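Local coordinates for diaminopimelate decarboxylase (PDB 2QGH), which probably catalyses the pyridoxal-phosphate-dependent decarboxylation of meso-diaminopimelate to L-lysine, the last step of lysine biosynthesis, at residues Leu27-Phe40 against Asn387-Asp399. Numbering follows the deposited sequence.
Sequences LFQTHKTPFYLYDF and NSRPKLLELALED
Y36 and Y38 bond through N and O to L393, L395 and L397, so that strands 35-39 and 393-397 run parallel with an axis separation of 4.6 Å and 19° between their directions. The bond from L395 N to Y36 O is almost straight (177° at the hydrogen), and F40 N continues the pairing to L397 O at 3.2 Å. Y36, Y38, E394 and A396 share one face of the sheet; F35, L37, L393 and L395 share the other. On the face of Y36 and A396 the Y38 hydroxyl donates to E394 OE2, which lies at the ring edge near its plane (OH to OE2 2.5 Å). E394 reaches it with CG anti to its carbonyl carbon (chi1 -78°) and an extended chain that runs beside Y36, CG 3.6 Å from Y36 CB. S380 also bonds OE2, and R406 forms a salt bridge with OE1. A396 CB sits over one face of the F40 ring, 3.7 Å from its centroid and displaced toward the rim, while helix 71-79 also touches F40. On the face of F35 and L393, L395 CD1 makes CH-pi contacts over the F35 ring and over that of H31, which follows helix 24-30; L393 CD2 approaches H31 CD2 at 3.7 Å. Near the start of the strands, L392 CD2 meets P34 CG at 3.5 Å, a tight fit beside the cis peptide preceding P34. L37 also pairs through its backbone with E290 of the antiparallel strand 289-299, placing strand 35-39 between 289-299 and 393-397 in the mixed beta domain that accompanies the barrel. Apolar side chains mainly pack the face of F35, L393 and L395, whereas the buried E394 carboxylate has a tyrosine, a serine and an arginine as partners, which would be expected to stabilise its negative charge.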
ATOM      1  N   LEU A  27      25.054 -11.888 -10.647  1.00 35.77           N
ATOM      2  CA  LEU A  27      24.023 -11.311  -9.804  1.00 33.88           C
ATOM      3  C   LEU A  27      23.074 -12.366  -9.236  1.00 32.54           C
ATOM      4  O   LEU A  27      22.924 -12.487  -8.021  1.00 30.14           O
ATOM      5  CB  LEU A  27      23.241 -10.265 -10.606  1.00 32.94           C
ATOM      6  CG  LEU A  27      22.423  -9.239  -9.815  1.00 34.65           C
ATOM      7  CD1 LEU A  27      23.301  -8.573  -8.766  1.00 34.76           C
ATOM      8  CD2 LEU A  27      21.859  -8.195 -10.765  1.00 34.05           C
ATOM      9  N   PHE A  28      22.446 -13.134 -10.119  1.00 31.38           N
ATOM     10  CA  PHE A  28      21.507 -14.168  -9.698  1.00 30.88           C
ATOM     11  C   PHE A  28      22.150 -15.279  -8.870  1.00 30.94           C
ATOM     12  O   PHE A  28      21.457 -16.095  -8.250  1.00 30.46           O
ATOM     13  CB  PHE A  28      20.820 -14.756 -10.927  1.00 29.90           C
ATOM     14  CG  PHE A  28      19.872 -13.805 -11.597  1.00 31.50           C
ATOM     15  CD1 PHE A  28      19.596 -13.916 -12.953  1.00 31.38           C
ATOM     16  CD2 PHE A  28      19.248 -12.796 -10.866  1.00 30.84           C
ATOM     17  CE1 PHE A  28      18.714 -13.036 -13.577  1.00 31.03           C
ATOM     18  CE2 PHE A  28      18.366 -11.913 -11.477  1.00 30.89           C
ATOM     19  CZ  PHE A  28      18.098 -12.033 -12.838  1.00 31.80           C
ATOM     20  N   GLN A  29      23.477 -15.305  -8.852  1.00 29.12           N
ATOM     21  CA  GLN A  29      24.185 -16.323  -8.100  1.00 28.74           C
ATOM     22  C   GLN A  29      24.346 -15.930  -6.636  1.00 28.47           C
ATOM     23  O   GLN A  29      24.333 -16.791  -5.755  1.00 28.75           O
ATOM     24  CB  GLN A  29      25.567 -16.578  -8.720  1.00 28.89           C
ATOM     25  CG  GLN A  29      26.357 -17.684  -8.031  1.00 28.93           C
ATOM     26  CD  GLN A  29      25.710 -19.045  -8.192  1.00 28.85           C
ATOM     27  OE1 GLN A  29      25.749 -19.640  -9.267  1.00 29.25           O
ATOM     28  NE2 GLN A  29      25.099 -19.538  -7.123  1.00 32.72           N
ATOM     29  N   THR A  30      24.497 -14.631  -6.381  1.00 27.92           N
ATOM     30  CA  THR A  30      24.689 -14.139  -5.019  1.00 28.64           C
ATOM     31  C   THR A  30      23.483 -13.429  -4.415  1.00 28.30           C
ATOM     32  O   THR A  30      23.527 -13.024  -3.258  1.00 29.92           O
ATOM     33  CB  THR A  30      25.925 -13.190  -4.922  1.00 29.70           C
ATOM     34  OG1 THR A  30      25.783 -12.100  -5.845  1.00 29.84           O
ATOM     35  CG2 THR A  30      27.207 -13.951  -5.244  1.00 28.49           C
ATOM     36  N   HIS A  31      22.409 -13.283  -5.189  1.00 27.57           N
ATOM     37  CA  HIS A  31      21.199 -12.626  -4.698  1.00 26.47           C
ATOM     38  C   HIS A  31      19.923 -13.310  -5.178  1.00 26.50           C
ATOM     39  O   HIS A  31      19.769 -13.634  -6.354  1.00 26.79           O
ATOM     40  CB  HIS A  31      21.192 -11.150  -5.106  1.00 26.08           C
ATOM     41  CG  HIS A  31      22.228 -10.328  -4.400  1.00 25.28           C
ATOM     42  ND1 HIS A  31      23.233  -9.658  -5.068  1.00 26.64           N
ATOM     43  CD2 HIS A  31      22.424 -10.083  -3.083  1.00 24.85           C
ATOM     44  CE1 HIS A  31      24.003  -9.038  -4.192  1.00 25.02           C
ATOM     45  NE2 HIS A  31      23.536  -9.280  -2.980  1.00 25.49           N
ATOM     46  N   LYS A  32      19.009 -13.535  -4.244  1.00 26.53           N
ATOM     47  CA  LYS A  32      17.743 -14.193  -4.536  1.00 26.16           C
ATOM     48  C   LYS A  32      16.672 -13.167  -4.876  1.00 24.35           C
ATOM     49  O   LYS A  32      16.707 -12.050  -4.365  1.00 23.11           O
ATOM     50  CB  LYS A  32      17.319 -15.019  -3.313  1.00 29.54           C
ATOM     51  CG  LYS A  32      15.816 -15.291  -3.187  1.00 32.86           C
ATOM     52  CD  LYS A  32      15.297 -16.212  -4.277  1.00 35.25           C
ATOM     53  CE  LYS A  32      13.824 -16.541  -4.077  1.00 34.16           C
ATOM     54  NZ  LYS A  32      13.589 -17.197  -2.759  1.00 38.15           N
ATOM     55  N   THR A  33      15.732 -13.549  -5.739  1.00 22.63           N
ATOM     56  CA  THR A  33      14.632 -12.669  -6.139  1.00 22.11           C
ATOM     57  C   THR A  33      13.486 -12.708  -5.109  1.00 21.35           C
ATOM     58  O   THR A  33      13.410 -13.623  -4.290  1.00 22.26           O
ATOM     59  CB  THR A  33      14.044 -13.084  -7.514  1.00 21.81           C
ATOM     60  OG1 THR A  33      13.599 -14.443  -7.455  1.00 22.29           O
ATOM     61  CG2 THR A  33      15.079 -12.932  -8.614  1.00 22.66           C
ATOM     62  N   PRO A  34      12.586 -11.709  -5.131  1.00 20.26           N
ATOM     63  CA  PRO A  34      12.594 -10.565  -6.051  1.00 19.22           C
ATOM     64  C   PRO A  34      13.342  -9.407  -5.397  1.00 18.37           C
ATOM     65  O   PRO A  34      13.476  -9.355  -4.175  1.00 19.35           O
ATOM     66  CB  PRO A  34      11.112 -10.260  -6.224  1.00 17.74           C
ATOM     67  CG  PRO A  34      10.581 -10.505  -4.820  1.00 18.84           C
ATOM     68  CD  PRO A  34      11.301 -11.789  -4.402  1.00 19.43           C
ATOM     69  N   PHE A  35      13.848  -8.488  -6.200  1.00 17.77           N
ATOM     70  CA  PHE A  35      14.543  -7.352  -5.629  1.00 17.81           C
ATOM     71  C   PHE A  35      14.514  -6.144  -6.536  1.00 17.64           C
ATOM     72  O   PHE A  35      14.173  -6.240  -7.709  1.00 20.79           O
ATOM     73  CB  PHE A  35      15.992  -7.710  -5.289  1.00 19.04           C
ATOM     74  CG  PHE A  35      16.786  -8.272  -6.446  1.00 20.08           C
ATOM     75  CD1 PHE A  35      16.936  -9.648  -6.604  1.00 18.98           C
ATOM     76  CD2 PHE A  35      17.427  -7.424  -7.347  1.00 18.52           C
ATOM     77  CE1 PHE A  35      17.717 -10.172  -7.638  1.00 19.58           C
ATOM     78  CE2 PHE A  35      18.211  -7.939  -8.381  1.00 19.81           C
ATOM     79  CZ  PHE A  35      18.358  -9.316  -8.528  1.00 19.19           C
ATOM     80  N   TYR A  36      14.837  -4.993  -5.972  1.00 17.58           N
ATOM     81  CA  TYR A  36      14.896  -3.777  -6.749  1.00 18.35           C
ATOM     82  C   TYR A  36      16.353  -3.564  -7.162  1.00 19.04           C
ATOM     83  O   TYR A  36      17.263  -3.757  -6.356  1.00 20.37           O
ATOM     84  CB  TYR A  36      14.408  -2.596  -5.909  1.00 19.76           C
ATOM     85  CG  TYR A  36      12.899  -2.470  -5.838  1.00 20.05           C
ATOM     86  CD1 TYR A  36      12.179  -1.941  -6.905  1.00 20.08           C
ATOM     87  CD2 TYR A  36      12.195  -2.862  -4.700  1.00 20.63           C
ATOM     88  CE1 TYR A  36      10.799  -1.798  -6.848  1.00 19.73           C
ATOM     89  CE2 TYR A  36      10.806  -2.725  -4.632  1.00 21.11           C
ATOM     90  CZ  TYR A  36      10.119  -2.188  -5.710  1.00 19.98           C
ATOM     91  OH  TYR A  36       8.758  -2.015  -5.648  1.00 20.76           O
ATOM     92  N   LEU A  37      16.569  -3.191  -8.420  1.00 19.58           N
ATOM     93  CA  LEU A  37      17.916  -2.925  -8.932  1.00 21.06           C
ATOM     94  C   LEU A  37      17.939  -1.524  -9.547  1.00 21.94           C
ATOM     95  O   LEU A  37      17.127  -1.210 -10.427  1.00 22.14           O
ATOM     96  CB  LEU A  37      18.307  -3.958  -9.996  1.00 20.80           C
ATOM     97  CG  LEU A  37      19.725  -3.864 -10.576  1.00 19.58           C
ATOM     98  CD1 LEU A  37      20.757  -4.070  -9.479  1.00 19.57           C
ATOM     99  CD2 LEU A  37      19.891  -4.912 -11.670  1.00 18.12           C
ATOM    100  N   TYR A  38      18.869  -0.690  -9.088  1.00 23.39           N
ATOM    101  CA  TYR A  38      18.969   0.682  -9.581  1.00 24.41           C
ATOM    102  C   TYR A  38      20.253   1.009 -10.331  1.00 25.13           C
ATOM    103  O   TYR A  38      21.352   0.797  -9.814  1.00 26.16           O
ATOM    104  CB  TYR A  38      18.849   1.680  -8.424  1.00 23.40           C
ATOM    105  CG  TYR A  38      17.575   1.566  -7.622  1.00 24.96           C
ATOM    106  CD1 TYR A  38      17.453   0.635  -6.588  1.00 23.31           C
ATOM    107  CD2 TYR A  38      16.479   2.376  -7.914  1.00 22.87           C
ATOM    108  CE1 TYR A  38      16.266   0.519  -5.869  1.00 22.24           C
ATOM    109  CE2 TYR A  38      15.296   2.264  -7.210  1.00 22.67           C
ATOM    110  CZ  TYR A  38      15.190   1.337  -6.189  1.00 22.15           C
ATOM    111  OH  TYR A  38      14.000   1.231  -5.509  1.00 20.63           O
ATOM    112  N   ASP A  39      20.103   1.531 -11.546  1.00 25.42           N
ATOM    113  CA  ASP A  39      21.250   1.953 -12.351  1.00 24.79           C
ATOM    114  C   ASP A  39      21.448   3.395 -11.904  1.00 22.97           C
ATOM    115  O   ASP A  39      20.735   4.289 -12.349  1.00 21.97           O
ATOM    116  CB  ASP A  39      20.920   1.938 -13.843  1.00 23.25           C
ATOM    117  CG  ASP A  39      22.145   2.195 -14.711  1.00 26.36           C
ATOM    118  OD1 ASP A  39      23.062   2.928 -14.271  1.00 25.55           O
ATOM    119  OD2 ASP A  39      22.189   1.670 -15.842  1.00 27.44           O
ATOM    120  N   PHE A  40      22.406   3.614 -11.016  1.00 23.32           N
ATOM    121  CA  PHE A  40      22.648   4.941 -10.484  1.00 22.62           C
ATOM    122  C   PHE A  40      23.033   6.021 -11.503  1.00 25.75           C
ATOM    123  O   PHE A  40      22.701   7.199 -11.309  1.00 25.02           O
ATOM    124  CB  PHE A  40      23.678   4.843  -9.354  1.00 21.65           C
ATOM    125  CG  PHE A  40      23.061   4.640  -7.981  1.00 21.57           C
ATOM    126  CD1 PHE A  40      21.795   4.077  -7.840  1.00 20.40           C
ATOM    127  CD2 PHE A  40      23.760   4.992  -6.828  1.00 22.90           C
ATOM    128  CE1 PHE A  40      21.235   3.866  -6.576  1.00 17.02           C
ATOM    129  CE2 PHE A  40      23.204   4.783  -5.555  1.00 19.42           C
ATOM    130  CZ  PHE A  40      21.940   4.218  -5.438  1.00 18.59           C
ATOM    131  N   ASN A 387       0.293  -9.712   3.466  1.00 12.72           N
ATOM    132  CA  ASN A 387       0.409 -11.163   3.305  1.00 12.74           C
ATOM    133  C   ASN A 387       1.663 -11.614   4.062  1.00 13.22           C
ATOM    134  O   ASN A 387       2.170 -12.717   3.853  1.00 14.30           O
ATOM    135  CB  ASN A 387       0.526 -11.557   1.818  1.00 13.00           C
ATOM    136  CG  ASN A 387      -0.818 -11.529   1.077  1.00 17.98           C
ATOM    137  OD1 ASN A 387      -1.742 -10.780   1.435  1.00 14.52           O
ATOM    138  ND2 ASN A 387      -0.920 -12.341   0.021  1.00 14.63           N
ATOM    139  N   SER A 388       2.153 -10.759   4.955  1.00 12.91           N
ATOM    140  CA  SER A 388       3.359 -11.068   5.720  1.00 13.05           C
ATOM    141  C   SER A 388       4.522 -11.430   4.797  1.00 13.55           C
ATOM    142  O   SER A 388       5.094 -12.514   4.899  1.00 12.84           O
ATOM    143  CB  SER A 388       3.109 -12.221   6.692  1.00 12.94           C
ATOM    144  OG  SER A 388       2.335 -11.801   7.793  1.00 12.98           O
ATOM    145  N   ARG A 389       4.847 -10.514   3.888  1.00 14.15           N
ATOM    146  CA  ARG A 389       5.949 -10.688   2.949  1.00 14.63           C
ATOM    147  C   ARG A 389       6.955  -9.592   3.311  1.00 14.87           C
ATOM    148  O   ARG A 389       6.635  -8.409   3.276  1.00 16.17           O
ATOM    149  CB  ARG A 389       5.460 -10.516   1.494  1.00 15.74           C
ATOM    150  CG  ARG A 389       4.379 -11.521   1.044  1.00 16.92           C
ATOM    151  CD  ARG A 389       3.898 -11.297  -0.404  1.00 18.37           C
ATOM    152  NE  ARG A 389       4.832 -11.840  -1.396  1.00 24.36           N
ATOM    153  CZ  ARG A 389       5.737 -11.122  -2.048  1.00 23.01           C
ATOM    154  NH1 ARG A 389       5.833  -9.827  -1.825  1.00 28.38           N
ATOM    155  NH2 ARG A 389       6.559 -11.698  -2.906  1.00 22.04           N
ATOM    156  N   PRO A 390       8.188  -9.973   3.674  1.00 15.51           N
ATOM    157  CA  PRO A 390       9.194  -8.966   4.040  1.00 14.83           C
ATOM    158  C   PRO A 390       9.542  -8.004   2.892  1.00 15.09           C
ATOM    159  O   PRO A 390       9.471  -8.377   1.717  1.00 15.12           O
ATOM    160  CB  PRO A 390      10.395  -9.818   4.459  1.00 15.83           C
ATOM    161  CG  PRO A 390       9.762 -11.112   4.920  1.00 16.67           C
ATOM    162  CD  PRO A 390       8.711 -11.336   3.864  1.00 13.74           C
ATOM    163  N   LYS A 391       9.911  -6.772   3.235  1.00 14.67           N
ATOM    164  CA  LYS A 391      10.294  -5.788   2.226  1.00 16.65           C
ATOM    165  C   LYS A 391      11.514  -6.297   1.482  1.00 14.66           C
ATOM    166  O   LYS A 391      12.411  -6.876   2.076  1.00 15.48           O
ATOM    167  CB  LYS A 391      10.615  -4.438   2.866  1.00 18.01           C
ATOM    168  CG  LYS A 391       9.401  -3.759   3.459  1.00 25.80           C
ATOM    169  CD  LYS A 391       9.561  -2.253   3.514  1.00 26.96           C
ATOM    170  CE  LYS A 391       8.206  -1.596   3.698  1.00 30.58           C
ATOM    171  NZ  LYS A 391       8.253  -0.100   3.566  1.00 34.60           N
ATOM    172  N   LEU A 392      11.549  -6.056   0.181  1.00 14.10           N
ATOM    173  CA  LEU A 392      12.633  -6.522  -0.669  1.00 13.48           C
ATOM    174  C   LEU A 392      14.035  -5.930  -0.473  1.00 14.24           C
ATOM    175  O   LEU A 392      14.233  -4.881   0.159  1.00 14.67           O
ATOM    176  CB  LEU A 392      12.225  -6.333  -2.133  1.00 11.70           C
ATOM    177  CG  LEU A 392      10.823  -6.824  -2.484  1.00 12.59           C
ATOM    178  CD1 LEU A 392      10.533  -6.575  -3.965  1.00 10.04           C
ATOM    179  CD2 LEU A 392      10.715  -8.302  -2.136  1.00 10.83           C
ATOM    180  N   LEU A 393      14.996  -6.645  -1.048  1.00 14.79           N
ATOM    181  CA  LEU A 393      16.410  -6.291  -1.068  1.00 14.67           C
ATOM    182  C   LEU A 393      16.555  -5.255  -2.184  1.00 16.60           C
ATOM    183  O   LEU A 393      15.984  -5.409  -3.263  1.00 17.08           O
ATOM    184  CB  LEU A 393      17.234  -7.537  -1.425  1.00 13.21           C
ATOM    185  CG  LEU A 393      18.656  -7.386  -1.985  1.00 12.59           C
ATOM    186  CD1 LEU A 393      19.639  -7.160  -0.850  1.00 12.39           C
ATOM    187  CD2 LEU A 393      19.043  -8.650  -2.768  1.00 11.04           C
ATOM    188  N   GLU A 394      17.308  -4.198  -1.931  1.00 16.61           N
ATOM    189  CA  GLU A 394      17.503  -3.183  -2.947  1.00 18.72           C
ATOM    190  C   GLU A 394      18.982  -3.097  -3.281  1.00 19.09           C
ATOM    191  O   GLU A 394      19.809  -2.902  -2.399  1.00 16.80           O
ATOM    192  CB  GLU A 394      16.966  -1.827  -2.465  1.00 18.81           C
ATOM    193  CG  GLU A 394      15.450  -1.714  -2.552  1.00 22.04           C
ATOM    194  CD  GLU A 394      14.934  -0.310  -2.255  1.00 24.59           C
ATOM    195  OE1 GLU A 394      15.025   0.140  -1.094  1.00 28.82           O
ATOM    196  OE2 GLU A 394      14.436   0.350  -3.188  1.00 23.49           O
ATOM    197  N   LEU A 395      19.296  -3.260  -4.565  1.00 21.06           N
ATOM    198  CA  LEU A 395      20.674  -3.228  -5.048  1.00 23.69           C
ATOM    199  C   LEU A 395      20.936  -2.052  -5.975  1.00 24.44           C
ATOM    200  O   LEU A 395      20.043  -1.604  -6.692  1.00 23.41           O
ATOM    201  CB  LEU A 395      20.989  -4.525  -5.802  1.00 24.31           C
ATOM    202  CG  LEU A 395      20.958  -5.811  -4.979  1.00 24.42           C
ATOM    203  CD1 LEU A 395      20.984  -7.027  -5.899  1.00 25.25           C
ATOM    204  CD2 LEU A 395      22.142  -5.811  -4.028  1.00 25.39           C
ATOM    205  N   ALA A 396      22.172  -1.567  -5.973  1.00 25.79           N
ATOM    206  CA  ALA A 396      22.539  -0.451  -6.834  1.00 29.76           C
ATOM    207  C   ALA A 396      23.734  -0.806  -7.704  1.00 31.84           C
ATOM    208  O   ALA A 396      24.581  -1.609  -7.320  1.00 32.77           O
ATOM    209  CB  ALA A 396      22.856   0.790  -5.996  1.00 28.56           C
ATOM    210  N   LEU A 397      23.786  -0.205  -8.884  1.00 35.31           N
ATOM    211  CA  LEU A 397      24.883  -0.428  -9.815  1.00 38.60           C
ATOM    212  C   LEU A 397      25.606   0.908  -9.956  1.00 40.53           C
ATOM    213  O   LEU A 397      24.976   1.917 -10.280  1.00 40.81           O
ATOM    214  CB  LEU A 397      24.332  -0.864 -11.174  1.00 39.65           C
ATOM    215  CG  LEU A 397      25.222  -1.602 -12.182  1.00 39.56           C
ATOM    216  CD1 LEU A 397      24.448  -1.740 -13.485  1.00 39.33           C
ATOM    217  CD2 LEU A 397      26.511  -0.858 -12.424  1.00 39.77           C
ATOM    218  N   GLU A 398      26.913   0.922  -9.699  1.00 42.88           N
ATOM    219  CA  GLU A 398      27.699   2.148  -9.815  1.00 45.63           C
ATOM    220  C   GLU A 398      28.919   1.990 -10.731  1.00 47.41           C
ATOM    221  O   GLU A 398      29.815   2.839 -10.743  1.00 47.69           O
ATOM    222  CB  GLU A 398      28.157   2.617  -8.436  1.00 45.44           C
ATOM    223  CG  GLU A 398      27.049   2.665  -7.405  1.00 45.58           C
ATOM    224  CD  GLU A 398      27.203   3.824  -6.443  1.00 46.46           C
ATOM    225  OE1 GLU A 398      26.615   3.766  -5.338  1.00 46.83           O
ATOM    226  OE2 GLU A 398      27.899   4.798  -6.797  1.00 45.45           O
ATOM    227  N   ASP A 399      28.940   0.903 -11.498  1.00 48.73           N
ATOM    228  CA  ASP A 399      30.031   0.626 -12.427  1.00 49.87           C
ATOM    229  C   ASP A 399      31.384   0.816 -11.756  1.00 49.90           C
ATOM    230  O   ASP A 399      32.372   0.210 -12.169  1.00 50.52           O
ATOM    231  CB  ASP A 399      29.916   1.539 -13.660  1.00 50.70           C
ATOM    232  CG  ASP A 399      31.103   1.404 -14.619  1.00 51.56           C
ATOM    233  OD1 ASP A 399      32.219   1.838 -14.260  1.00 51.42           O
ATOM    234  OD2 ASP A 399      30.920   0.867 -15.737  1.00 49.97           O
TER